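Local coordinates for protein SmhB (PDB 6ZZ5) that is the soluble form of one component of a tripartite alpha-pore-forming toxin and probably joins its partner proteins in making pores in target-cell membranes, at residues A[26-30]-A[61-65]; A[102-107]-A[295-300]; A[184-190]-A[330-334]; A[237-241]-A[348-353]. All blocks are in the same frame, centred on the assembly; numbering follows the deposited sequence.

Interaction 1: residues A[26-30]-A[61-65]; sequences CNSVR and AEHYL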
loop_
_atom_site.group_PDB
_atom_site.type_symbol
_atom_site.label_atom_id
_atom_site.label_comp_id
_atom_site.label_asym_id
_atom_site.label_seq_id
_atom_site.Cartn_x
_atom_site.Cartn_y
_atom_site.Cartn_z
ATOM N N CYS A 26 7.594 -2.764 -1.966
ATOM C CA CYS A 26 8.314 -3.904 -1.332
ATOM C C CYS A 26 9.049 -4.718 -2.411
ATOM O O CYS A 26 10.182 -5.169 -2.154
ATOM C CB CYS A 26 7.370 -4.803 -0.521
ATOM S SG CYS A 26 6.853 -4.002 1.011
ATOM N N ASN A 27 8.410 -4.977 -3.545
ATOM C CA ASN A 27 9.060 -5.731 -4.659
ATOM C C ASN A 27 10.311 -4.966 -5.131
ATOM O O ASN A 27 11.361 -5.617 -5.475
ATOM C CB ASN A 27 8.077 -5.982 -5.819
ATOM C CG ASN A 27 7.003 -6.975 -5.475
ATOM O OD1 ASN A 27 7.251 -7.851 -4.687
ATOM N ND2 ASN A 27 5.868 -6.883 -6.141
ATOM N N SER A 28 10.255 -3.647 -5.122
ATOM C CA SER A 28 11.387 -2.806 -5.593
ATOM C C SER A 28 12.552 -2.933 -4.613
ATOM O O SER A 28 13.730 -2.997 -5.067
ATOM C CB SER A 28 11.034 -1.366 -5.827
ATOM O OG SER A 28 10.957 -0.587 -4.621
ATOM N N VAL A 29 12.235 -3.078 -3.330
ATOM C CA VAL A 29 13.267 -3.239 -2.279
ATOM C C VAL A 29 13.919 -4.578 -2.486
ATOM O O VAL A 29 15.118 -4.663 -2.375
ATOM C CB VAL A 29 12.667 -3.088 -0.861
ATOM C CG1 VAL A 29 13.665 -3.430 0.248
ATOM C CG2 VAL A 29 12.090 -1.714 -0.668
ATOM N N ARG A 30 13.114 -5.593 -2.747
ATOM C CA ARG A 30 13.640 -6.955 -2.928
ATOM C C ARG A 30 14.359 -7.110 -4.248
ATOM O O ARG A 30 15.047 -8.154 -4.401
ATOM C CB ARG A 30 12.545 -7.998 -2.760
ATOM C CG ARG A 30 12.102 -7.983 -1.297
ATOM C CD ARG A 30 11.177 -9.059 -0.893
ATOM N NE ARG A 30 11.529 -10.410 -1.270
ATOM C CZ ARG A 30 12.302 -11.220 -0.559
ATOM N NH1 ARG A 30 12.940 -10.798 0.524
ATOM N NH2 ARG A 30 12.432 -12.464 -0.944
ATOM N N ALA A 61 10.401 -5.888 3.818
ATOM C CA ALA A 61 9.626 -5.992 2.567
ATOM C C ALA A 61 9.015 -7.396 2.472
ATOM O O ALA A 61 7.802 -7.481 2.142
ATOM C CB ALA A 61 10.516 -5.736 1.380
ATOM N N GLU A 62 9.820 -8.434 2.721
ATOM C CA GLU A 62 9.356 -9.853 2.688
ATOM C C GLU A 62 8.282 -10.039 3.764
ATOM O O GLU A 62 7.278 -10.752 3.528
ATOM C CB GLU A 62 10.524 -10.808 2.934
ATOM C CG GLU A 62 10.143 -12.277 2.926
ATOM C CD GLU A 62 9.894 -12.834 1.538
ATOM O OE1 GLU A 62 9.759 -12.011 0.582
ATOM O OE2 GLU A 62 9.803 -14.100 1.404
ATOM N N HIS A 63 8.479 -9.464 4.937
ATOM C CA HIS A 63 7.485 -9.602 6.040
ATOM C C HIS A 63 6.142 -8.987 5.582
ATOM O O HIS A 63 5.077 -9.603 5.742
ATOM C CB HIS A 63 8.044 -8.995 7.309
ATOM C CG HIS A 63 7.067 -9.011 8.433
ATOM N ND1 HIS A 63 6.397 -10.190 8.824
ATOM C CD2 HIS A 63 6.633 -8.016 9.234
ATOM C CE1 HIS A 63 5.615 -9.900 9.845
ATOM N NE2 HIS A 63 5.743 -8.564 10.098
ATOM N N TYR A 64 6.183 -7.804 4.983
ATOM C CA TYR A 64 4.962 -7.192 4.424
ATOM C C TYR A 64 4.331 -8.173 3.432
ATOM O O TYR A 64 3.112 -8.513 3.541
ATOM C CB TYR A 64 5.197 -5.825 3.764
ATOM C CG TYR A 64 3.865 -5.373 3.246
ATOM C CD1 TYR A 64 2.941 -4.785 4.093
ATOM C CD2 TYR A 64 3.497 -5.618 1.942
ATOM C CE1 TYR A 64 1.665 -4.485 3.640
ATOM C CE2 TYR A 64 2.257 -5.262 1.464
ATOM C CZ TYR A 64 1.320 -4.745 2.338
ATOM O OH TYR A 64 0.047 -4.443 1.919
ATOM N N LEU A 65 5.125 -8.615 2.449
ATOM C CA LEU A 65 4.591 -9.348 1.276
ATOM C C LEU A 65 3.998 -10.677 1.758
ATOM O O LEU A 65 2.927 -11.044 1.260
ATOM C CB LEU A 65 5.683 -9.589 0.238
ATOM C CG LEU A 65 6.145 -8.345 -0.536
ATOM C CD1 LEU A 65 7.364 -8.669 -1.417
ATOM C CD2 LEU A 65 5.030 -7.830 -1.441
#

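Interaction 2: residues A[102-107]-A[295-300]; sequences WLSALG and LNANLR. With SO4 (sulfate ion), chain C.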
loop_
_atom_site.group_PDB
_atom_site.type_symbol
_atom_site.label_atom_id
_atom_site.label_comp_id
_atom_site.label_asym_id
_atom_site.label_seq_id
_atom_site.Cartn_x
_atom_site.Cartn_y
_atom_site.Cartn_z
ATOM N N TRP A 102 -34.790 -13.080 15.747
ATOM C CA TRP A 102 -34.081 -11.798 15.495
ATOM C C TRP A 102 -33.013 -11.561 16.568
ATOM O O TRP A 102 -31.899 -11.132 16.193
ATOM C CB TRP A 102 -35.049 -10.628 15.422
ATOM C CG TRP A 102 -35.657 -10.444 14.088
ATOM C CD1 TRP A 102 -36.961 -10.658 13.748
ATOM C CD2 TRP A 102 -35.011 -9.894 12.937
ATOM N NE1 TRP A 102 -37.141 -10.331 12.444
ATOM C CE2 TRP A 102 -35.983 -9.851 11.927
ATOM C CE3 TRP A 102 -33.726 -9.456 12.663
ATOM C CZ2 TRP A 102 -35.709 -9.391 10.655
ATOM C CZ3 TRP A 102 -33.451 -8.970 11.401
ATOM C CH2 TRP A 102 -34.446 -8.921 10.422
ATOM N N LEU A 103 -33.302 -11.851 17.839
ATOM C CA LEU A 103 -32.301 -11.715 18.920
ATOM C C LEU A 103 -31.133 -12.678 18.624
ATOM O O LEU A 103 -29.983 -12.276 18.801
ATOM C CB LEU A 103 -32.911 -12.044 20.293
ATOM C CG LEU A 103 -33.877 -10.988 20.837
ATOM C CD1 LEU A 103 -34.694 -11.577 21.991
ATOM C CD2 LEU A 103 -33.125 -9.713 21.274
ATOM N N SER A 104 -31.402 -13.933 18.252
ATOM C CA SER A 104 -30.284 -14.876 17.979
ATOM C C SER A 104 -29.480 -14.355 16.780
ATOM O O SER A 104 -28.234 -14.350 16.844
ATOM C CB SER A 104 -30.787 -16.278 17.752
ATOM O OG SER A 104 -31.461 -16.732 18.905
ATOM N N ALA A 105 -30.165 -13.941 15.722
ATOM C CA ALA A 105 -29.533 -13.426 14.485
ATOM C C ALA A 105 -28.609 -12.269 14.858
ATOM O O ALA A 105 -27.411 -12.287 14.409
ATOM C CB ALA A 105 -30.551 -13.020 13.445
ATOM N N LEU A 106 -29.112 -11.261 15.571
ATOM C CA LEU A 106 -28.246 -10.101 15.907
ATOM C C LEU A 106 -27.046 -10.558 16.751
ATOM O O LEU A 106 -25.939 -10.046 16.501
ATOM C CB LEU A 106 -29.049 -9.021 16.607
ATOM C CG LEU A 106 -30.111 -8.413 15.704
ATOM C CD1 LEU A 106 -31.093 -7.615 16.522
ATOM C CD2 LEU A 106 -29.485 -7.563 14.612
ATOM N N GLY A 107 -27.241 -11.443 17.734
ATOM C CA GLY A 107 -26.158 -12.000 18.563
ATOM C C GLY A 107 -25.102 -12.697 17.705
ATOM O O GLY A 107 -23.883 -12.400 17.842
ATOM N N LEU A 295 -28.452 -2.665 18.216
ATOM C CA LEU A 295 -29.720 -3.260 17.746
ATOM C C LEU A 295 -30.125 -4.397 18.681
ATOM O O LEU A 295 -31.322 -4.477 19.075
ATOM C CB LEU A 295 -29.575 -3.732 16.300
ATOM C CG LEU A 295 -29.364 -2.615 15.265
ATOM C CD1 LEU A 295 -28.982 -3.215 13.931
ATOM C CD2 LEU A 295 -30.591 -1.722 15.092
ATOM N N ASN A 296 -29.184 -5.288 18.992
ATOM C CA ASN A 296 -29.404 -6.495 19.836
ATOM C C ASN A 296 -29.909 -6.077 21.224
ATOM O O ASN A 296 -30.934 -6.560 21.649
ATOM C CB ASN A 296 -28.114 -7.332 19.928
ATOM C CG ASN A 296 -28.408 -8.713 20.481
ATOM O OD1 ASN A 296 -29.553 -9.049 20.734
ATOM N ND2 ASN A 296 -27.418 -9.568 20.522
ATOM N N ALA A 297 -29.218 -5.147 21.885
ATOM C CA ALA A 297 -29.596 -4.591 23.205
ATOM C C ALA A 297 -30.969 -3.904 23.117
ATOM O O ALA A 297 -31.843 -4.149 23.996
ATOM C CB ALA A 297 -28.494 -3.643 23.728
ATOM N N ASN A 298 -31.210 -3.155 22.053
ATOM C CA ASN A 298 -32.436 -2.338 21.901
ATOM C C ASN A 298 -33.647 -3.249 21.672
ATOM O O ASN A 298 -34.753 -2.991 22.186
ATOM C CB ASN A 298 -32.242 -1.262 20.831
ATOM C CG ASN A 298 -31.523 -0.047 21.392
ATOM O OD1 ASN A 298 -31.403 0.080 22.593
ATOM N ND2 ASN A 298 -30.979 0.803 20.540
ATOM N N LEU A 299 -33.459 -4.331 20.951
ATOM C CA LEU A 299 -34.557 -5.287 20.741
ATOM C C LEU A 299 -34.862 -6.007 22.061
ATOM O O LEU A 299 -36.048 -6.096 22.441
ATOM C CB LEU A 299 -34.162 -6.260 19.642
ATOM C CG LEU A 299 -35.246 -7.283 19.314
ATOM C CD1 LEU A 299 -36.525 -6.627 18.821
ATOM C CD2 LEU A 299 -34.719 -8.264 18.290
ATOM N N ARG A 300 -33.822 -6.442 22.764
ATOM C CA ARG A 300 -33.976 -7.189 24.029
ATOM C C ARG A 300 -34.759 -6.315 25.017
ATOM O O ARG A 300 -35.586 -6.820 25.738
ATOM C CB ARG A 300 -32.602 -7.543 24.595
ATOM C CG ARG A 300 -32.667 -8.046 26.019
ATOM C CD ARG A 300 -31.366 -8.328 26.752
ATOM N NE ARG A 300 -30.204 -7.502 26.460
ATOM C CZ ARG A 300 -29.821 -6.382 27.081
ATOM N NH1 ARG A 300 -30.542 -5.864 28.057
ATOM N NH2 ARG A 300 -28.693 -5.785 26.695
HETATM S S SO4 C . -28.215 -3.178 29.366
HETATM O O1 SO4 C . -29.315 -4.051 29.710
HETATM O O2 SO4 C . -28.016 -3.143 27.931
HETATM O O3 SO4 C . -27.010 -3.676 29.985
HETATM O O4 SO4 C . -28.513 -1.838 29.833
#

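Interaction 3: residues A[184-190]-A[330-334]; sequences GLLVIGG and IIKQQ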
loop_
_atom_site.group_PDB
_atom_site.type_symbol
_atom_site.label_atom_id
_atom_site.label_comp_id
_atom_site.label_asym_id
_atom_site.label_seq_id
_atom_site.Cartn_x
_atom_site.Cartn_y
_atom_site.Cartn_z
ATOM N N GLY A 184 -7.897 3.211 -10.690
ATOM C CA GLY A 184 -8.035 1.924 -11.407
ATOM C C GLY A 184 -8.632 0.785 -10.586
ATOM O O GLY A 184 -9.038 -0.238 -11.209
ATOM N N LEU A 185 -8.755 0.918 -9.267
ATOM C CA LEU A 185 -9.083 -0.232 -8.393
ATOM C C LEU A 185 -10.385 -0.935 -8.779
ATOM O O LEU A 185 -10.447 -2.192 -8.698
ATOM C CB LEU A 185 -9.157 0.244 -6.943
ATOM C CG LEU A 185 -9.407 -0.866 -5.925
ATOM C CD1 LEU A 185 -8.224 -1.796 -5.771
ATOM C CD2 LEU A 185 -9.811 -0.261 -4.592
ATOM N N LEU A 186 -11.403 -0.160 -9.126
ATOM C CA LEU A 186 -12.781 -0.646 -9.314
ATOM C C LEU A 186 -13.130 -0.713 -10.800
ATOM O O LEU A 186 -14.320 -0.939 -11.098
ATOM C CB LEU A 186 -13.731 0.291 -8.555
ATOM C CG LEU A 186 -13.575 0.234 -7.025
ATOM C CD1 LEU A 186 -14.685 1.031 -6.318
ATOM C CD2 LEU A 186 -13.558 -1.214 -6.535
ATOM N N VAL A 187 -12.145 -0.649 -11.718
ATOM C CA VAL A 187 -12.420 -0.790 -13.176
ATOM C C VAL A 187 -12.711 -2.261 -13.481
ATOM O O VAL A 187 -11.869 -3.106 -13.260
ATOM C CB VAL A 187 -11.281 -0.223 -14.057
ATOM C CG1 VAL A 187 -11.482 -0.552 -15.515
ATOM C CG2 VAL A 187 -11.121 1.273 -13.870
ATOM N N ILE A 188 -13.918 -2.559 -13.935
ATOM C CA ILE A 188 -14.344 -3.945 -14.257
ATOM C C ILE A 188 -13.533 -4.449 -15.458
ATOM O O ILE A 188 -13.487 -3.749 -16.475
ATOM C CB ILE A 188 -15.878 -3.999 -14.493
ATOM C CG1 ILE A 188 -16.601 -3.649 -13.187
ATOM C CG2 ILE A 188 -16.257 -5.374 -15.024
ATOM C CD1 ILE A 188 -18.101 -3.659 -13.266
ATOM N N GLY A 189 -12.854 -5.591 -15.319
ATOM C CA GLY A 189 -12.031 -6.139 -16.408
ATOM C C GLY A 189 -10.669 -5.469 -16.520
ATOM O O GLY A 189 -9.912 -5.884 -17.387
ATOM N N GLY A 190 -10.385 -4.441 -15.711
ATOM C CA GLY A 190 -9.134 -3.699 -15.761
ATOM C C GLY A 190 -8.060 -4.411 -14.952
ATOM O O GLY A 190 -8.308 -5.438 -14.303
ATOM N N ILE A 330 -14.458 -7.244 -7.337
ATOM C CA ILE A 330 -13.545 -6.512 -8.280
ATOM C C ILE A 330 -12.183 -6.392 -7.602
ATOM O O ILE A 330 -11.171 -6.699 -8.250
ATOM C CB ILE A 330 -14.114 -5.166 -8.706
ATOM C CG1 ILE A 330 -15.489 -5.323 -9.368
ATOM C CG2 ILE A 330 -13.129 -4.460 -9.647
ATOM C CD1 ILE A 330 -16.256 -4.020 -9.462
ATOM N N ILE A 331 -12.176 -6.037 -6.338
ATOM C CA ILE A 331 -10.916 -5.853 -5.582
ATOM C C ILE A 331 -10.168 -7.169 -5.536
ATOM O O ILE A 331 -8.946 -7.186 -5.862
ATOM C CB ILE A 331 -11.152 -5.221 -4.205
ATOM C CG1 ILE A 331 -11.591 -3.778 -4.399
ATOM C CG2 ILE A 331 -9.927 -5.312 -3.337
ATOM C CD1 ILE A 331 -12.076 -3.146 -3.153
ATOM N N LYS A 332 -10.837 -8.267 -5.195
ATOM C CA LYS A 332 -10.091 -9.551 -5.151
ATOM C C LYS A 332 -9.446 -9.855 -6.514
ATOM O O LYS A 332 -8.272 -10.321 -6.542
ATOM C CB LYS A 332 -11.006 -10.640 -4.610
ATOM C CG LYS A 332 -11.207 -10.512 -3.097
ATOM C CD LYS A 332 -12.376 -11.351 -2.584
ATOM C CE LYS A 332 -12.143 -12.809 -2.836
ATOM N NZ LYS A 332 -11.825 -13.483 -1.577
ATOM N N GLN A 333 -10.180 -9.663 -7.600
ATOM C CA GLN A 333 -9.687 -9.924 -8.976
ATOM C C GLN A 333 -8.498 -9.004 -9.279
ATOM O O GLN A 333 -7.479 -9.452 -9.815
ATOM C CB GLN A 333 -10.788 -9.682 -10.016
ATOM C CG GLN A 333 -11.868 -10.754 -10.077
ATOM C CD GLN A 333 -12.842 -10.415 -11.187
ATOM O OE1 GLN A 333 -13.386 -9.313 -11.244
ATOM N NE2 GLN A 333 -12.995 -11.324 -12.125
ATOM N N GLN A 334 -8.622 -7.727 -8.976
ATOM C CA GLN A 334 -7.509 -6.757 -9.218
ATOM C C GLN A 334 -6.261 -7.134 -8.427
ATOM O O GLN A 334 -5.187 -7.026 -8.963
ATOM C CB GLN A 334 -7.894 -5.349 -8.805
ATOM C CG GLN A 334 -8.933 -4.793 -9.727
ATOM C CD GLN A 334 -8.444 -4.052 -10.942
ATOM O OE1 GLN A 334 -7.248 -3.992 -11.268
ATOM N NE2 GLN A 334 -9.440 -3.530 -11.649
HETATM O O HOH W 1 -12.445 -6.826 -12.618
#

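Interaction 4: residues A[237-241]-A[348-353]; sequences LSARE and SIADFV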
loop_
_atom_site.group_PDB
_atom_site.type_symbol
_atom_site.label_atom_id
_atom_site.label_comp_id
_atom_site.label_asym_id
_atom_site.label_seq_id
_atom_site.Cartn_x
_atom_site.Cartn_y
_atom_site.Cartn_z
ATOM N N LEU A 237 8.283 11.116 -12.138
ATOM C CA LEU A 237 9.462 10.193 -12.284
ATOM C C LEU A 237 10.606 10.925 -12.997
ATOM O O LEU A 237 11.740 10.782 -12.596
ATOM C CB LEU A 237 9.061 8.955 -13.086
ATOM C CG LEU A 237 7.971 8.084 -12.524
ATOM C CD1 LEU A 237 7.785 6.861 -13.423
ATOM C CD2 LEU A 237 8.262 7.656 -11.092
ATOM N N SER A 238 10.341 11.661 -14.058
ATOM C CA SER A 238 11.372 12.458 -14.774
ATOM C C SER A 238 11.921 13.549 -13.837
ATOM O O SER A 238 13.116 13.848 -13.900
ATOM C CB SER A 238 10.843 13.063 -16.023
ATOM O OG SER A 238 10.623 12.036 -16.962
ATOM N N ALA A 239 11.046 14.164 -13.024
ATOM C CA ALA A 239 11.472 15.202 -12.057
ATOM C C ALA A 239 12.529 14.582 -11.129
ATOM O O ALA A 239 13.576 15.223 -10.896
ATOM C CB ALA A 239 10.265 15.767 -11.331
ATOM N N ARG A 240 12.275 13.390 -10.581
ATOM C CA ARG A 240 13.250 12.761 -9.650
ATOM C C ARG A 240 14.584 12.553 -10.383
ATOM O O ARG A 240 15.676 12.832 -9.826
ATOM C CB ARG A 240 12.711 11.432 -9.102
ATOM C CG ARG A 240 13.737 10.703 -8.237
ATOM C CD ARG A 240 13.177 9.505 -7.470
ATOM N NE ARG A 240 12.645 8.544 -8.437
ATOM C CZ ARG A 240 11.835 7.537 -8.183
ATOM N NH1 ARG A 240 11.442 7.301 -6.961
ATOM N NH2 ARG A 240 11.402 6.771 -9.158
ATOM N N GLU A 241 14.509 11.996 -11.568
ATOM C CA GLU A 241 15.716 11.735 -12.377
ATOM C C GLU A 241 16.473 13.046 -12.630
ATOM O O GLU A 241 17.737 13.070 -12.449
ATOM C CB GLU A 241 15.296 10.972 -13.624
ATOM C CG GLU A 241 16.432 10.715 -14.545
ATOM C CD GLU A 241 16.271 9.475 -15.418
ATOM O OE1 GLU A 241 15.733 8.431 -14.953
ATOM O OE2 GLU A 241 16.705 9.564 -16.529
ATOM N N SER A 348 16.078 3.451 -17.065
ATOM C CA SER A 348 15.613 3.868 -15.718
ATOM C C SER A 348 14.094 3.705 -15.654
ATOM O O SER A 348 13.440 3.594 -16.708
ATOM C CB SER A 348 16.021 5.312 -15.458
ATOM O OG SER A 348 15.315 6.178 -16.326
ATOM N N ILE A 349 13.506 3.749 -14.468
ATOM C CA ILE A 349 12.020 3.716 -14.400
ATOM C C ILE A 349 11.438 4.922 -15.133
ATOM O O ILE A 349 10.434 4.736 -15.829
ATOM C CB ILE A 349 11.482 3.530 -12.969
ATOM C CG1 ILE A 349 10.011 3.127 -13.042
ATOM C CG2 ILE A 349 11.726 4.760 -12.105
ATOM C CD1 ILE A 349 9.769 1.776 -13.764
ATOM N N ALA A 350 12.033 6.115 -15.043
ATOM C CA ALA A 350 11.509 7.289 -15.789
ATOM C C ALA A 350 11.609 7.102 -17.315
ATOM O O ALA A 350 10.648 7.467 -18.021
ATOM C CB ALA A 350 12.221 8.567 -15.382
ATOM N N ASP A 351 12.689 6.527 -17.826
ATOM C CA ASP A 351 12.861 6.251 -19.279
ATOM C C ASP A 351 11.791 5.244 -19.723
ATOM O O ASP A 351 11.165 5.461 -20.752
ATOM C CB ASP A 351 14.271 5.732 -19.547
ATOM C CG ASP A 351 14.627 5.600 -21.010
ATOM O OD1 ASP A 351 14.026 6.302 -21.834
ATOM O OD2 ASP A 351 15.503 4.794 -21.290
ATOM N N PHE A 352 11.564 4.185 -18.943
ATOM C CA PHE A 352 10.571 3.137 -19.281
ATOM C C PHE A 352 9.165 3.751 -19.356
ATOM O O PHE A 352 8.413 3.477 -20.283
ATOM C CB PHE A 352 10.555 2.070 -18.192
ATOM C CG PHE A 352 9.612 0.939 -18.477
ATOM C CD1 PHE A 352 9.968 -0.064 -19.381
ATOM C CD2 PHE A 352 8.400 0.854 -17.787
ATOM C CE1 PHE A 352 9.084 -1.109 -19.629
ATOM C CE2 PHE A 352 7.543 -0.208 -18.012
ATOM C CZ PHE A 352 7.881 -1.173 -18.956
ATOM N N VAL A 353 8.806 4.547 -18.354
ATOM C CA VAL A 353 7.476 5.194 -18.307
ATOM C C VAL A 353 7.383 6.231 -19.424
ATOM O O VAL A 353 6.308 6.315 -20.043
ATOM C CB VAL A 353 7.179 5.739 -16.902
ATOM C CG1 VAL A 353 5.941 6.620 -16.903
ATOM C CG2 VAL A 353 7.044 4.585 -15.919
HETATM O O HOH W 2 14.217 7.058 -13.127
#

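Interaction 1: residues A[26-30]-A[61-65]
Cys26 presses its side chain against three residues of helix 44-92. Its CB lies 3.8 Å from Ala61 CB and 3.7 Å from Leu65 CG, while SG reaches past them to Tyr64 CB at 3.7 Å. With SG beside its own backbone N (chi1 -73°), the sulfur also comes within 4.7 Å of the Tyr64 ring centroid, an oblique sulfur-aromatic contact. Small residues suit this crossing, because the CA atoms of Cys26 and Ala61 are only 4.6 Å apart; the methyl of Ala61 also meets Val29 CG1 and Arg30 CG. Here an antiparallel helix pair comes close at Cys26 and Ala61, the short segments crossing at -140° within the helical bundle of an HBL-family toxin. Leu65 continues the apolar strip, its CD1 meeting the CD carbon of Arg30 and lying 3.4 Å from Asn27 OD1. Arg30 lays its CG against Ala61 CB and bends at chi3, bringing one guanidinium face to the Glu62 carboxylate. The resulting salt bridge depends on charge alone, since Glu62 OE1 sits well off the guanidinium plane and no N-H aims at it; the exact place of that oxygen is uncertain. Farther out, Tyr64 OH is hydrogen-bonded to Gln69 OE1, and the Tyr64 side chain touches Ala19 and Ile22 of helix 4-30 and Ile127 and Leu130 of helix 99-151.

Interaction 2: residues A[102-107]-A[295-300]
A leucine-lined seam between two antiparallel helices brings Leu103 and Leu106 against Leu299 near one end of the elongated molecule. Leu299 CD2 occupies the middle, touching Trp102 CB at 3.7 Å, Leu103 CD2 at 3.7 Å and Leu106 CD1 at 4.1 Å. Its CG stands opposite its own backbone N about the first torsion (chi1 -179°), an orientation that carries the branched end across to helix 99-151. Leucine suits the place because its long apolar branch carries CD2 far enough to meet all three neighbours. The segments run nearly antiparallel, 159° between their directions with axes 9.3 Å apart, as neighbouring members of the long helical bundle. Leu106 crosses Leu295 at about a right angle and sets its CB 3.8 Å from Asn296 CB. The Asn296 amide extends beside this apolar patch, its OD1 close to Leu103 CD2. Asn296 ND2 passes 3.4 Å from Gly107 N, but both are donors and the pair is not a hydrogen bond. Arg300 contributes CB to the packing against Leu103, then turns away at chi3 to hold a sulfate ion at the guanidinium edge: NH1 donates to O1 and NH2 to O2. The anion, probably from the crystallisation liquor, is also bound by Lys301. Outside the two segments, Leu309 of helix 306-319 packs on Leu299, and Ile89 of helix 44-92 packs on the Trp102 side chain.

Interaction 3: residues A[184-190]-A[330-334]
Ile330 meets the loop 184-190 with both branches of its side chain. CG2 lies 3.6 Å from Leu185 O and close to Leu186 CA, whereas CD1 extends to Ile188 CG1 at 3.8 Å. This beta-branched residue thus packs against both backbone and side chain, and its two branches touch residues of both beta turns of the loop. Ile331 offers CG1 and CD1 to Leu185 and Leu186: its CG1 is 3.9 Å from Leu186 CD2, and its CD1 is equally far from Leu185 CD2. The leucine forks approach it obliquely, making a small apolar cluster where helix 321-336 passes the first turn. Gln333 connects through water, which accepts from Gly189 N and donates to Gln333 OE1. Gly189 itself has positive phi (80°), as expected at the third position of the type II turn from Val187 to Gly190. Gln334 then brings its polar end to the loop. A bend at chi2 (-90°) turns the amide toward it, leaving NE2 2.9 Å from Val187 O. Glutamine suits the position because its long, flexible side chain lets the amide lie among the loop's carbonyls. The loop leads from helix 156-184 into strand 191-196; Ile331 also touches Met12, Asn13 and Ser16 of helix 4-30 and Val76 of helix 44-92.

Interaction 4: residues A[237-241]-A[348-353]
Glu241 meets Ser348 at the start of helix 349-359, where the serine is the N-cap and two helices pack in an antiparallel sense, 145° apart. Ser348 OG lies between its own backbone N and carbonyl carbon (chi1 67°), a conformation that lets it accept the capping bond from Asp351 N at 3.0 Å. The same hydroxyl donates to Glu241 OE1 at 2.7 Å, using the oxygen's syn lone pair. Serine is apt here because one small hydroxyl can accept from the helix end and donate to the acid. Glu241 reaches it with CG anti to the backbone N (chi1 177°) and an extended chain beyond; its other oxygen, OE2, forms a salt bridge with Arg245. The negative carboxylate also lies near the N terminus of the helix, an arrangement likely to be electrostatically favourable. Ala350 leaves room at the crossing, its methyl lying 3.9 Å from Leu237 CB and 3.5 Å from Glu241 OE1. Leu237 crosses Val353 at about a right angle, and the approach of its CD1 to Val353 CG2, 3.5 Å, is tighter than usual for carbons. Arg240 bends at chi3 so that the guanidinium edge meets Ile349 CG2, while NH1 is hydrogen-bonded to Gly214 O. Ala217 of strand 216-221 lies against Ile349 and Val353, bringing helix 349-359 against the small sheet. A water completes the polar end, donating to Glu241 OE1 and accepting from Ala350 N at 3.1 Å.

From the N terminus, interaction 1 closes first, joining helices 4-30 and 44-92 across a short connection before any other contact opens. Interaction 2 starts on helix 99-151 and closes on the far end of helix 252-300, a loop of 187 intervening residues. Interactions 3 and 4 open inside that span but close beyond it, so each crosses interaction 2. They also cross each other: 184-190 precedes 237-241, and 330-334 precedes 348-353. Interactions 1 and 2 belong to the long bundle; interaction 3 brings the loop before strand 191-196 to helix 321-336, and interaction 4 ties helix 230-245 to the C-terminal helix. Interactions 2 and 4 lie on opposite sides of the chain's centre, with centres about 57 Å apart.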